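PDB 6WM6: extracellular solute-binding protein, family 5 from Chelativorans sp., which binds EDTA and related aminopolycarboxylates in the periplasm, probably delivering them to an ABC transporter for uptake. Local coordinates for residues 306-311 with 459-464; 352-357 with 524-529; 48-53 with 250-255. All blocks are in the same frame, centred on the assembly; numbering follows the deposited sequence. Where two conformers were deposited one is given.

Contact 1 of 3, residues 306-311 with 459-464; sequences WYFMGL and NYFSQQ. With SO4 (sulfate ion), chain B.
An aromatic cluster of Trp306, Phe308 and Phe461 lies on one face of the antiparallel pairing between strand 306-311 and strand 459-462. Phe308 and Phe461 form an offset stack, centroids 4.5 Å apart and planes at 29°, in which Phe308 CE2 sits over the Phe461 ring near its rim. Trp306 and Phe461 run side by side in the same direction. One face of the indole receives Phe461 CB, 3.7 Å from Trp306 CE2. Both Trp306 and Phe308 have CG between the backbone N and the carbonyl carbon (chi1 53° and 65°), which turns their rings toward the neighbouring strand. The pairing belongs to the mixed sheet of this family 5 solute-binding protein, where strand 305-311 is flanked by 456-462 and 524-537. Trp306 and Phe461 exchange two backbone bonds, with Trp306 N to Phe461 O at 2.9 Å; Phe308 and Asn459 exchange two more. At the indole edge, a water lies in the ring plane, accepting from Trp306 NE1 at 2.9 Å and donating to Gln463 OE1, while Gln463 NE2 goes on to Gln360 and Met355. Replacing Trp306 with an alanine would probably leave a gap beside Phe461 CB and the water without its indole donor. On the other face Tyr460, its ring also meeting Tyr415, donates from OH to O3 of a sulfate, probably from the crystallisation liquor, at 2.7 Å.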
loop_
_atom_site.group_PDB
_atom_site.type_symbol
_atom_site.label_atom_id
_atom_site.label_comp_id
_atom_site.label_asym_id
_atom_site.label_seq_id
_atom_site.Cartn_x
_atom_site.Cartn_y
_atom_site.Cartn_z
ATOM N N TRP A 306 0.227 7.944 -0.897
ATOM C CA TRP A 306 0.454 9.349 -1.267
ATOM C C TRP A 306 -0.631 9.842 -2.220
ATOM O O TRP A 306 -0.949 9.167 -3.207
ATOM C CB TRP A 306 1.857 9.587 -1.830
ATOM C CG TRP A 306 2.287 8.706 -2.965
ATOM C CD1 TRP A 306 2.785 7.449 -2.870
ATOM C CD2 TRP A 306 2.323 9.041 -4.372
ATOM N NE1 TRP A 306 3.107 6.957 -4.123
ATOM C CE2 TRP A 306 2.848 7.929 -5.056
ATOM C CE3 TRP A 306 1.957 10.175 -5.105
ATOM C CZ2 TRP A 306 3.037 7.911 -6.447
ATOM C CZ3 TRP A 306 2.150 10.151 -6.489
ATOM C CH2 TRP A 306 2.686 9.039 -7.133
ATOM N N TYR A 307 -1.186 11.011 -1.907
ATOM C CA TYR A 307 -2.172 11.639 -2.750
ATOM C C TYR A 307 -1.533 12.115 -4.046
ATOM O O TYR A 307 -0.383 12.586 -4.068
ATOM C CB TYR A 307 -2.773 12.862 -2.090
ATOM C CG TYR A 307 -3.764 12.597 -0.999
ATOM C CD1 TYR A 307 -4.947 11.919 -1.262
ATOM C CD2 TYR A 307 -3.544 13.052 0.298
ATOM C CE1 TYR A 307 -5.856 11.676 -0.266
ATOM C CE2 TYR A 307 -4.484 12.835 1.308
ATOM C CZ TYR A 307 -5.634 12.143 0.992
ATOM O OH TYR A 307 -6.560 11.899 2.004
ATOM N N PHE A 308 -2.317 12.037 -5.120
ATOM C CA PHE A 308 -1.908 12.524 -6.418
ATOM C C PHE A 308 -3.136 13.073 -7.131
ATOM O O PHE A 308 -4.287 12.746 -6.799
ATOM C CB PHE A 308 -1.279 11.413 -7.268
ATOM C CG PHE A 308 -2.233 10.291 -7.630
ATOM C CD1 PHE A 308 -3.179 10.457 -8.620
ATOM C CD2 PHE A 308 -2.150 9.047 -7.006
ATOM C CE1 PHE A 308 -4.050 9.412 -8.974
ATOM C CE2 PHE A 308 -3.011 8.014 -7.366
ATOM C CZ PHE A 308 -3.958 8.201 -8.341
ATOM N N MET A 309 -2.878 13.873 -8.172
ATOM C CA MET A 309 -3.873 14.178 -9.186
ATOM C C MET A 309 -3.366 13.617 -10.508
ATOM O O MET A 309 -2.291 14.007 -10.990
ATOM C CB MET A 309 -4.115 15.667 -9.335
ATOM C CG MET A 309 -5.312 15.931 -10.249
ATOM S SD MET A 309 -5.616 17.674 -10.566
ATOM C CE MET A 309 -4.171 18.110 -11.531
ATOM N N GLY A 310 -4.135 12.718 -11.105
ATOM C CA GLY A 310 -3.816 12.201 -12.414
ATOM C C GLY A 310 -4.556 12.982 -13.488
ATOM O O GLY A 310 -5.637 13.525 -13.257
ATOM N N LEU A 311 -3.955 13.047 -14.665
ATOM C CA LEU A 311 -4.465 13.829 -15.780
ATOM C C LEU A 311 -4.610 12.888 -16.973
ATOM O O LEU A 311 -3.712 12.100 -17.262
ATOM C CB LEU A 311 -3.534 15.002 -16.115
ATOM C CG LEU A 311 -3.266 15.966 -14.963
ATOM C CD1 LEU A 311 -2.054 15.525 -14.151
ATOM C CD2 LEU A 311 -3.054 17.393 -15.480
ATOM N N ASN A 459 -6.611 10.723 -6.110
ATOM C CA ASN A 459 -6.633 9.429 -5.412
ATOM C C ASN A 459 -5.272 9.279 -4.730
ATOM O O ASN A 459 -4.535 10.259 -4.564
ATOM C CB ASN A 459 -6.968 8.313 -6.421
ATOM C CG ASN A 459 -7.687 7.131 -5.813
ATOM O OD1 ASN A 459 -7.398 6.700 -4.695
ATOM N ND2 ASN A 459 -8.627 6.576 -6.572
ATOM N N TYR A 460 -4.942 8.051 -4.328
ATOM C CA TYR A 460 -3.634 7.784 -3.751
ATOM C C TYR A 460 -3.043 6.509 -4.349
ATOM O O TYR A 460 -3.779 5.606 -4.761
ATOM C CB TYR A 460 -3.662 7.680 -2.206
ATOM C CG TYR A 460 -4.426 6.484 -1.658
ATOM C CD1 TYR A 460 -3.812 5.238 -1.483
ATOM C CD2 TYR A 460 -5.766 6.584 -1.332
ATOM C CE1 TYR A 460 -4.520 4.147 -0.998
ATOM C CE2 TYR A 460 -6.472 5.490 -0.838
ATOM C CZ TYR A 460 -5.835 4.287 -0.687
ATOM O OH TYR A 460 -6.559 3.190 -0.207
ATOM N N PHE A 461 -1.719 6.452 -4.391
ATOM C CA PHE A 461 -0.977 5.230 -4.667
ATOM C C PHE A 461 -0.312 4.761 -3.379
ATOM O O PHE A 461 0.069 5.563 -2.535
ATOM C CB PHE A 461 0.112 5.479 -5.720
ATOM C CG PHE A 461 -0.368 5.409 -7.143
ATOM C CD1 PHE A 461 -1.083 4.327 -7.582
ATOM C CD2 PHE A 461 -0.094 6.431 -8.045
ATOM C CE1 PHE A 461 -1.509 4.250 -8.902
ATOM C CE2 PHE A 461 -0.542 6.352 -9.355
ATOM C CZ PHE A 461 -1.238 5.268 -9.771
ATOM N N SER A 462 -0.087 3.460 -3.268
ATOM C CA SER A 462 0.574 2.852 -2.109
ATOM C C SER A 462 2.004 2.503 -2.527
ATOM O O SER A 462 2.224 1.605 -3.356
ATOM C CB SER A 462 -0.160 1.572 -1.685
ATOM O OG SER A 462 -1.494 1.833 -1.330
ATOM N N GLN A 463 2.983 3.177 -1.945
ATOM C CA GLN A 463 4.377 2.915 -2.285
ATOM C C GLN A 463 4.871 1.614 -1.659
ATOM O O GLN A 463 4.436 1.219 -0.572
ATOM C CB GLN A 463 5.265 4.078 -1.829
ATOM C CG GLN A 463 6.764 3.879 -2.034
ATOM C CD GLN A 463 7.172 3.798 -3.491
ATOM O OE1 GLN A 463 6.568 3.067 -4.292
ATOM N NE2 GLN A 463 8.192 4.571 -3.863
ATOM N N GLN A 464 5.804 0.963 -2.357
ATOM C CA GLN A 464 6.453 -0.268 -1.938
ATOM C C GLN A 464 7.890 -0.000 -1.504
ATOM O O GLN A 464 8.492 1.049 -1.768
ATOM C CB GLN A 464 6.430 -1.277 -3.099
ATOM C CG GLN A 464 5.034 -1.681 -3.482
ATOM C CD GLN A 464 5.009 -2.509 -4.756
ATOM O OE1 GLN A 464 6.044 -3.054 -5.180
ATOM N NE2 GLN A 464 3.826 -2.626 -5.366
HETATM S S SO4 B . -6.153 -0.606 -0.030
HETATM O O1 SO4 B . -5.463 -1.497 0.907
HETATM O O2 SO4 B . -7.514 -0.391 0.433
HETATM O O3 SO4 B . -5.432 0.695 -0.103
HETATM O O4 SO4 B . -6.174 -1.233 -1.348
HETATM O O HOH W 1 4.321 4.645 -5.392
#

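Contact 2 of 3, residues 352-357 with 524-529; sequences GSVMFL and LFPIYQ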
loop_
_atom_site.group_PDB
_atom_site.type_symbol
_atom_site.label_atom_id
_atom_site.label_comp_id
_atom_site.label_asym_id
_atom_site.label_seq_id
_atom_site.Cartn_x
_atom_site.Cartn_y
_atom_site.Cartn_z
ATOM N N GLY A 352 7.296 15.622 -4.187
ATOM C CA GLY A 352 7.509 16.153 -5.515
ATOM C C GLY A 352 8.082 15.164 -6.506
ATOM O O GLY A 352 8.673 15.547 -7.500
ATOM N N SER A 353 7.915 13.875 -6.228
ATOM C CA SER A 353 8.314 12.774 -7.093
ATOM C C SER A 353 7.112 11.856 -7.262
ATOM O O SER A 353 6.244 11.796 -6.401
ATOM C CB SER A 353 9.429 11.998 -6.379
ATOM O OG SER A 353 9.712 10.746 -6.989
ATOM N N VAL A 354 7.077 11.128 -8.381
ATOM C CA VAL A 354 6.061 10.091 -8.593
ATOM C C VAL A 354 6.642 8.698 -8.453
ATOM O O VAL A 354 5.936 7.711 -8.702
ATOM C CB VAL A 354 5.279 10.264 -9.908
ATOM C CG1 VAL A 354 4.442 11.526 -9.862
ATOM C CG2 VAL A 354 6.190 10.255 -11.115
ATOM N N MET A 355 7.889 8.581 -8.024
ATOM C CA MET A 355 8.513 7.277 -7.863
ATOM C C MET A 355 9.150 7.032 -6.510
ATOM O O MET A 355 9.413 5.862 -6.179
ATOM C CB MET A 355 9.535 7.026 -8.957
ATOM C CG MET A 355 8.812 6.918 -10.307
ATOM S SD MET A 355 9.890 6.464 -11.629
ATOM C CE MET A 355 8.769 6.715 -12.998
ATOM N N PHE A 356 9.383 8.070 -5.719
ATOM C CA PHE A 356 10.044 7.959 -4.427
ATOM C C PHE A 356 9.295 8.798 -3.403
ATOM O O PHE A 356 8.933 9.946 -3.669
ATOM C CB PHE A 356 11.470 8.538 -4.501
ATOM C CG PHE A 356 12.324 7.941 -5.590
ATOM C CD1 PHE A 356 12.919 6.693 -5.427
ATOM C CD2 PHE A 356 12.563 8.637 -6.752
ATOM C CE1 PHE A 356 13.738 6.169 -6.420
ATOM C CE2 PHE A 356 13.375 8.109 -7.750
ATOM C CZ PHE A 356 13.961 6.879 -7.575
ATOM N N LEU A 357 9.105 8.233 -2.211
ATOM C CA LEU A 357 8.653 9.024 -1.071
ATOM C C LEU A 357 9.783 9.949 -0.632
ATOM O O LEU A 357 10.963 9.695 -0.927
ATOM C CB LEU A 357 8.274 8.108 0.084
ATOM C CG LEU A 357 7.109 7.142 -0.161
ATOM C CD1 LEU A 357 7.036 6.147 1.019
ATOM C CD2 LEU A 357 5.796 7.854 -0.323
ATOM N N LEU A 524 0.834 12.955 -14.088
ATOM C CA LEU A 524 0.677 12.528 -12.690
ATOM C C LEU A 524 1.356 13.559 -11.795
ATOM O O LEU A 524 2.572 13.791 -11.897
ATOM C CB LEU A 524 1.250 11.127 -12.484
ATOM C CG LEU A 524 1.022 10.500 -11.115
ATOM C CD1 LEU A 524 -0.443 10.330 -10.834
ATOM C CD2 LEU A 524 1.738 9.142 -11.072
ATOM N N PHE A 525 0.559 14.194 -10.941
ATOM C CA PHE A 525 1.013 15.267 -10.049
ATOM C C PHE A 525 0.987 14.777 -8.614
ATOM O O PHE A 525 -0.098 14.555 -8.066
ATOM C CB PHE A 525 0.056 16.452 -10.228
ATOM C CG PHE A 525 0.345 17.651 -9.351
ATOM C CD1 PHE A 525 1.349 18.552 -9.664
ATOM C CD2 PHE A 525 -0.451 17.923 -8.251
ATOM C CE1 PHE A 525 1.567 19.677 -8.894
ATOM C CE2 PHE A 525 -0.207 19.034 -7.453
ATOM C CZ PHE A 525 0.797 19.920 -7.782
ATOM N N PRO A 526 2.143 14.554 -8.005
ATOM C CA PRO A 526 2.168 14.107 -6.608
ATOM C C PRO A 526 1.869 15.265 -5.680
ATOM O O PRO A 526 2.234 16.413 -5.960
ATOM C CB PRO A 526 3.612 13.613 -6.428
ATOM C CG PRO A 526 4.435 14.521 -7.358
ATOM C CD PRO A 526 3.500 14.847 -8.526
ATOM N N ILE A 527 1.225 14.954 -4.552
ATOM C CA ILE A 527 0.773 15.971 -3.595
ATOM C C ILE A 527 1.507 15.782 -2.262
ATOM O O ILE A 527 2.497 16.460 -1.989
ATOM C CB ILE A 527 -0.759 15.985 -3.506
ATOM C CG1 ILE A 527 -1.371 16.292 -4.888
ATOM C CG2 ILE A 527 -1.227 17.020 -2.497
ATOM C CD1 ILE A 527 -2.876 16.086 -4.988
ATOM N N TYR A 528 1.050 14.870 -1.418
ATOM C CA TYR A 528 1.727 14.578 -0.151
ATOM C C TYR A 528 1.169 13.271 0.390
ATOM O O TYR A 528 0.111 12.786 -0.028
ATOM C CB TYR A 528 1.608 15.722 0.855
ATOM C CG TYR A 528 0.224 16.097 1.306
ATOM C CD1 TYR A 528 -0.529 15.237 2.096
ATOM C CD2 TYR A 528 -0.351 17.336 0.968
ATOM C CE1 TYR A 528 -1.807 15.564 2.541
ATOM C CE2 TYR A 528 -1.625 17.655 1.398
ATOM C CZ TYR A 528 -2.339 16.780 2.171
ATOM O OH TYR A 528 -3.618 17.072 2.632
ATOM N N GLN A 529 1.892 12.713 1.359
ATOM C CA GLN A 529 1.523 11.444 1.980
ATOM C C GLN A 529 0.319 11.581 2.897
ATOM O O GLN A 529 0.177 12.550 3.649
ATOM C CB GLN A 529 2.714 10.940 2.796
ATOM C CG GLN A 529 3.880 10.402 1.963
ATOM C CD GLN A 529 5.133 10.373 2.776
ATOM O OE1 GLN A 529 5.836 11.376 2.889
ATOM N NE2 GLN A 529 5.452 9.206 3.307
#
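Val354 reaches strand 524-529 chiefly through one methyl, CG1. With CG1 beside its backbone N and opposite the carbonyl carbon (chi1 -66°), this branch points at the strand, where it lies 3.7 Å from Pro526 CD and 3.8 Å from Leu524 CG. The valine and proline side chains meet at about a right angle. Leu524 supplies CD2 as well, close to both CB and CG1 of Val354. One residue earlier, Ser353 presents its carbonyl to the proline: Ser353 O is 3.2 Å from Pro526 CB. The serine CB points away from the strand, and Ser353 OG accepts from Met355 N, an ST turn, and from Phe356 N, an ST motif, tying the hydroxyl to the backbone that follows it. Asp515 of helix 504-521 is a further partner of that hydroxyl. At the other end, Leu357 CD2 packs 3.9 Å from Gln529 CG and equally near Gln529 NE2, the two side chains meeting at a slant; the amide nitrogen is hydrogen-bonded to Ser303 O. Between these two segments the contact is van der Waals packing; just upstream, Met351 adds a backbone bond to Ile527, whereas Ser353 O, buried against the proline ring, has no polar partner in the model.

Contact 3 of 3, residues 48-53 with 250-255; sequences GEVTFA and DKLKFR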
loop_
_atom_site.group_PDB
_atom_site.type_symbol
_atom_site.label_atom_id
_atom_site.label_comp_id
_atom_site.label_asym_id
_atom_site.label_seq_id
_atom_site.Cartn_x
_atom_site.Cartn_y
_atom_site.Cartn_z
ATOM N N GLY A 48 -6.327 -12.546 28.207
ATOM C CA GLY A 48 -7.128 -11.413 27.813
ATOM C C GLY A 48 -7.477 -11.414 26.342
ATOM O O GLY A 48 -7.217 -12.365 25.608
ATOM N N GLU A 49 -8.097 -10.322 25.909
ATOM C CA GLU A 49 -8.558 -10.205 24.529
ATOM C C GLU A 49 -8.346 -8.788 24.031
ATOM O O GLU A 49 -8.374 -7.832 24.813
ATOM C CB GLU A 49 -10.047 -10.560 24.382
ATOM C CG GLU A 49 -10.437 -11.918 24.956
ATOM C CD GLU A 49 -11.841 -12.338 24.553
ATOM O OE1 GLU A 49 -12.531 -11.532 23.897
ATOM O OE2 GLU A 49 -12.240 -13.475 24.889
ATOM N N VAL A 50 -8.128 -8.656 22.728
ATOM C CA VAL A 50 -8.046 -7.372 22.037
ATOM C C VAL A 50 -8.955 -7.451 20.817
ATOM O O VAL A 50 -8.947 -8.461 20.094
ATOM C CB VAL A 50 -6.605 -7.038 21.617
ATOM C CG1 VAL A 50 -6.573 -5.893 20.583
ATOM C CG2 VAL A 50 -5.759 -6.717 22.835
ATOM N N THR A 51 -9.721 -6.387 20.583
ATOM C CA THR A 51 -10.570 -6.264 19.408
ATOM C C THR A 51 -10.117 -5.081 18.568
ATOM O O THR A 51 -10.014 -3.959 19.072
ATOM C CB THR A 51 -12.029 -6.118 19.804
ATOM O OG1 THR A 51 -12.448 -7.286 20.531
ATOM C CG2 THR A 51 -12.907 -5.989 18.583
ATOM N N PHE A 52 -9.874 -5.340 17.288
ATOM C CA PHE A 52 -9.351 -4.373 16.316
ATOM C C PHE A 52 -10.414 -4.168 15.247
ATOM O O PHE A 52 -10.864 -5.129 14.616
ATOM C CB PHE A 52 -8.067 -4.983 15.731
ATOM C CG PHE A 52 -7.238 -4.083 14.842
ATOM C CD1 PHE A 52 -7.729 -3.591 13.649
ATOM C CD2 PHE A 52 -5.928 -3.786 15.182
ATOM C CE1 PHE A 52 -6.925 -2.783 12.830
ATOM C CE2 PHE A 52 -5.136 -2.996 14.363
ATOM C CZ PHE A 52 -5.636 -2.501 13.200
ATOM N N ALA A 53 -10.807 -2.923 15.027
ATOM C CA ALA A 53 -11.833 -2.622 14.041
ATOM C C ALA A 53 -11.252 -2.638 12.637
ATOM O O ALA A 53 -10.168 -2.096 12.402
ATOM C CB ALA A 53 -12.422 -1.230 14.295
ATOM N N ASP A 250 -5.697 -14.532 24.841
ATOM C CA ASP A 250 -6.608 -15.661 24.695
ATOM C C ASP A 250 -7.431 -15.545 23.424
ATOM O O ASP A 250 -7.740 -16.560 22.802
ATOM C CB ASP A 250 -7.550 -15.736 25.899
ATOM C CG ASP A 250 -6.830 -16.091 27.181
ATOM O OD1 ASP A 250 -5.984 -17.000 27.153
ATOM O OD2 ASP A 250 -7.111 -15.440 28.208
ATOM N N LYS A 251 -7.802 -14.327 23.030
ATOM C CA LYS A 251 -8.485 -14.101 21.772
ATOM C C LYS A 251 -8.032 -12.783 21.170
ATOM O O LYS A 251 -7.807 -11.792 21.880
ATOM C CB LYS A 251 -10.017 -14.092 21.913
ATOM C CG LYS A 251 -10.571 -15.373 22.512
ATOM C CD LYS A 251 -12.031 -15.588 22.142
ATOM C CE LYS A 251 -12.583 -16.825 22.844
ATOM N NZ LYS A 251 -13.954 -17.173 22.374
ATOM N N LEU A 252 -7.894 -12.786 19.843
ATOM C CA LEU A 252 -7.657 -11.599 19.030
ATOM C C LEU A 252 -8.820 -11.525 18.051
ATOM O O LEU A 252 -9.081 -12.494 17.315
ATOM C CB LEU A 252 -6.337 -11.734 18.273
ATOM C CG LEU A 252 -6.066 -10.646 17.237
ATOM C CD1 LEU A 252 -6.014 -9.269 17.881
ATOM C CD2 LEU A 252 -4.750 -10.965 16.515
ATOM N N LYS A 253 -9.555 -10.425 18.079
ATOM C CA LYS A 253 -10.774 -10.285 17.307
ATOM C C LYS A 253 -10.656 -9.107 16.355
ATOM O O LYS A 253 -10.064 -8.073 16.694
ATOM C CB LYS A 253 -11.979 -10.062 18.241
ATOM C CG LYS A 253 -12.338 -11.304 19.043
ATOM C CD LYS A 253 -13.356 -11.023 20.128
ATOM C CE LYS A 253 -13.779 -12.329 20.771
ATOM N NZ LYS A 253 -14.701 -12.088 21.913
ATOM N N PHE A 254 -11.225 -9.264 15.156
ATOM C CA PHE A 254 -11.362 -8.175 14.191
ATOM C C PHE A 254 -12.846 -7.929 13.998
ATOM O O PHE A 254 -13.566 -8.815 13.517
ATOM C CB PHE A 254 -10.649 -8.529 12.894
ATOM C CG PHE A 254 -9.167 -8.661 13.050
ATOM C CD1 PHE A 254 -8.364 -7.531 13.094
ATOM C CD2 PHE A 254 -8.587 -9.904 13.166
ATOM C CE1 PHE A 254 -7.000 -7.640 13.240
ATOM C CE2 PHE A 254 -7.196 -10.024 13.301
ATOM C CZ PHE A 254 -6.415 -8.903 13.345
ATOM N N ARG A 255 -13.303 -6.760 14.426
ATOM C CA ARG A 255 -14.707 -6.386 14.354
ATOM C C ARG A 255 -14.931 -5.541 13.108
ATOM O O ARG A 255 -14.255 -4.532 12.907
ATOM C CB ARG A 255 -15.076 -5.584 15.598
ATOM C CG ARG A 255 -16.509 -5.050 15.607
ATOM C CD ARG A 255 -17.520 -6.102 15.996
ATOM N NE ARG A 255 -18.822 -5.477 16.252
ATOM C CZ ARG A 255 -19.858 -5.515 15.421
ATOM N NH1 ARG A 255 -19.781 -6.162 14.271
ATOM N NH2 ARG A 255 -20.985 -4.900 15.757
#
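Glu49 and Lys253 form the salt bridge of this contact: Lys253 NZ donates to Glu49 OE1 at 3.0 Å, approaching on the syn side and 22° out of the carboxylate plane. The lysine chain is extended beyond CG and passes Thr51, with Lys253 CB 3.6 Å from Thr51 OG1. Lys251, directly across from Glu49, runs alongside it in the same direction, its CG 3.5 Å from Glu49 OE2; its NZ pairs instead with Glu225. Farther along this face, Thr51 CG2 packs against Arg255 CB. The other face is apolar. There Phe52 and Phe254 meet obliquely, planes at 57°, with Phe254 CD1 3.7 Å from Phe52 CB. The two rings start from different torsions: Phe52 CG stands opposite its backbone N (chi1 -172°), whereas Phe254 CG lies beside its own, and the CD1-CE1 side of Phe254 comes to rest by the Phe52 CB-CG bond.

Between the two faces runs a parallel ladder in which Glu49 to Ala53 pair in register with Lys251 to Arg255. Both backbone polar groups of Lys253 bond to this one neighbouring strand, N to Val50 O at 2.9 Å and O from Phe52 N at 2.8 Å. At the start of the ladder Gly48 O accepts from the backbone N of both Asp250 and Lys251, and Gly48 N meets Asp250 OD2 from above the carboxylate plane. Strand 49-54 is outermost in the four-stranded mixed sheet, yet Thr51 and Ala53 also bond to Asp273 and Val274; strand 232-237 flanks 251-256 on its other side, and Thr75 and Val76 of helix 71-77 touch Phe254. The ladder thus separates a largely polar face, where the salt bridge probably offsets the lysine's charge, from a buried apolar one.

Contacts 1 and 2 are parts of one continuous buried region, their centres 7 Å apart. Strands 305-311 and 524-537 are neighbours in the same sheet, joined by Met309 O to Phe525 N and Tyr307 N to Tyr528 O, each a probable hydrogen bond of 2.9 Å. Trp306 also touches Val354, Leu357 and Pro526, carrying the packing of contact 1 into contact 2. Contact 3 belongs to a separate sheet: its centre is about 32 Å from that of contact 1 and 36 Å from that of contact 2, the nearest atoms being about 14 Å and 18 Å away. The sulfate held by Tyr460 in contact 1 also bonds Ala71 N, at the start of the helix that touches Phe254 in contact 3.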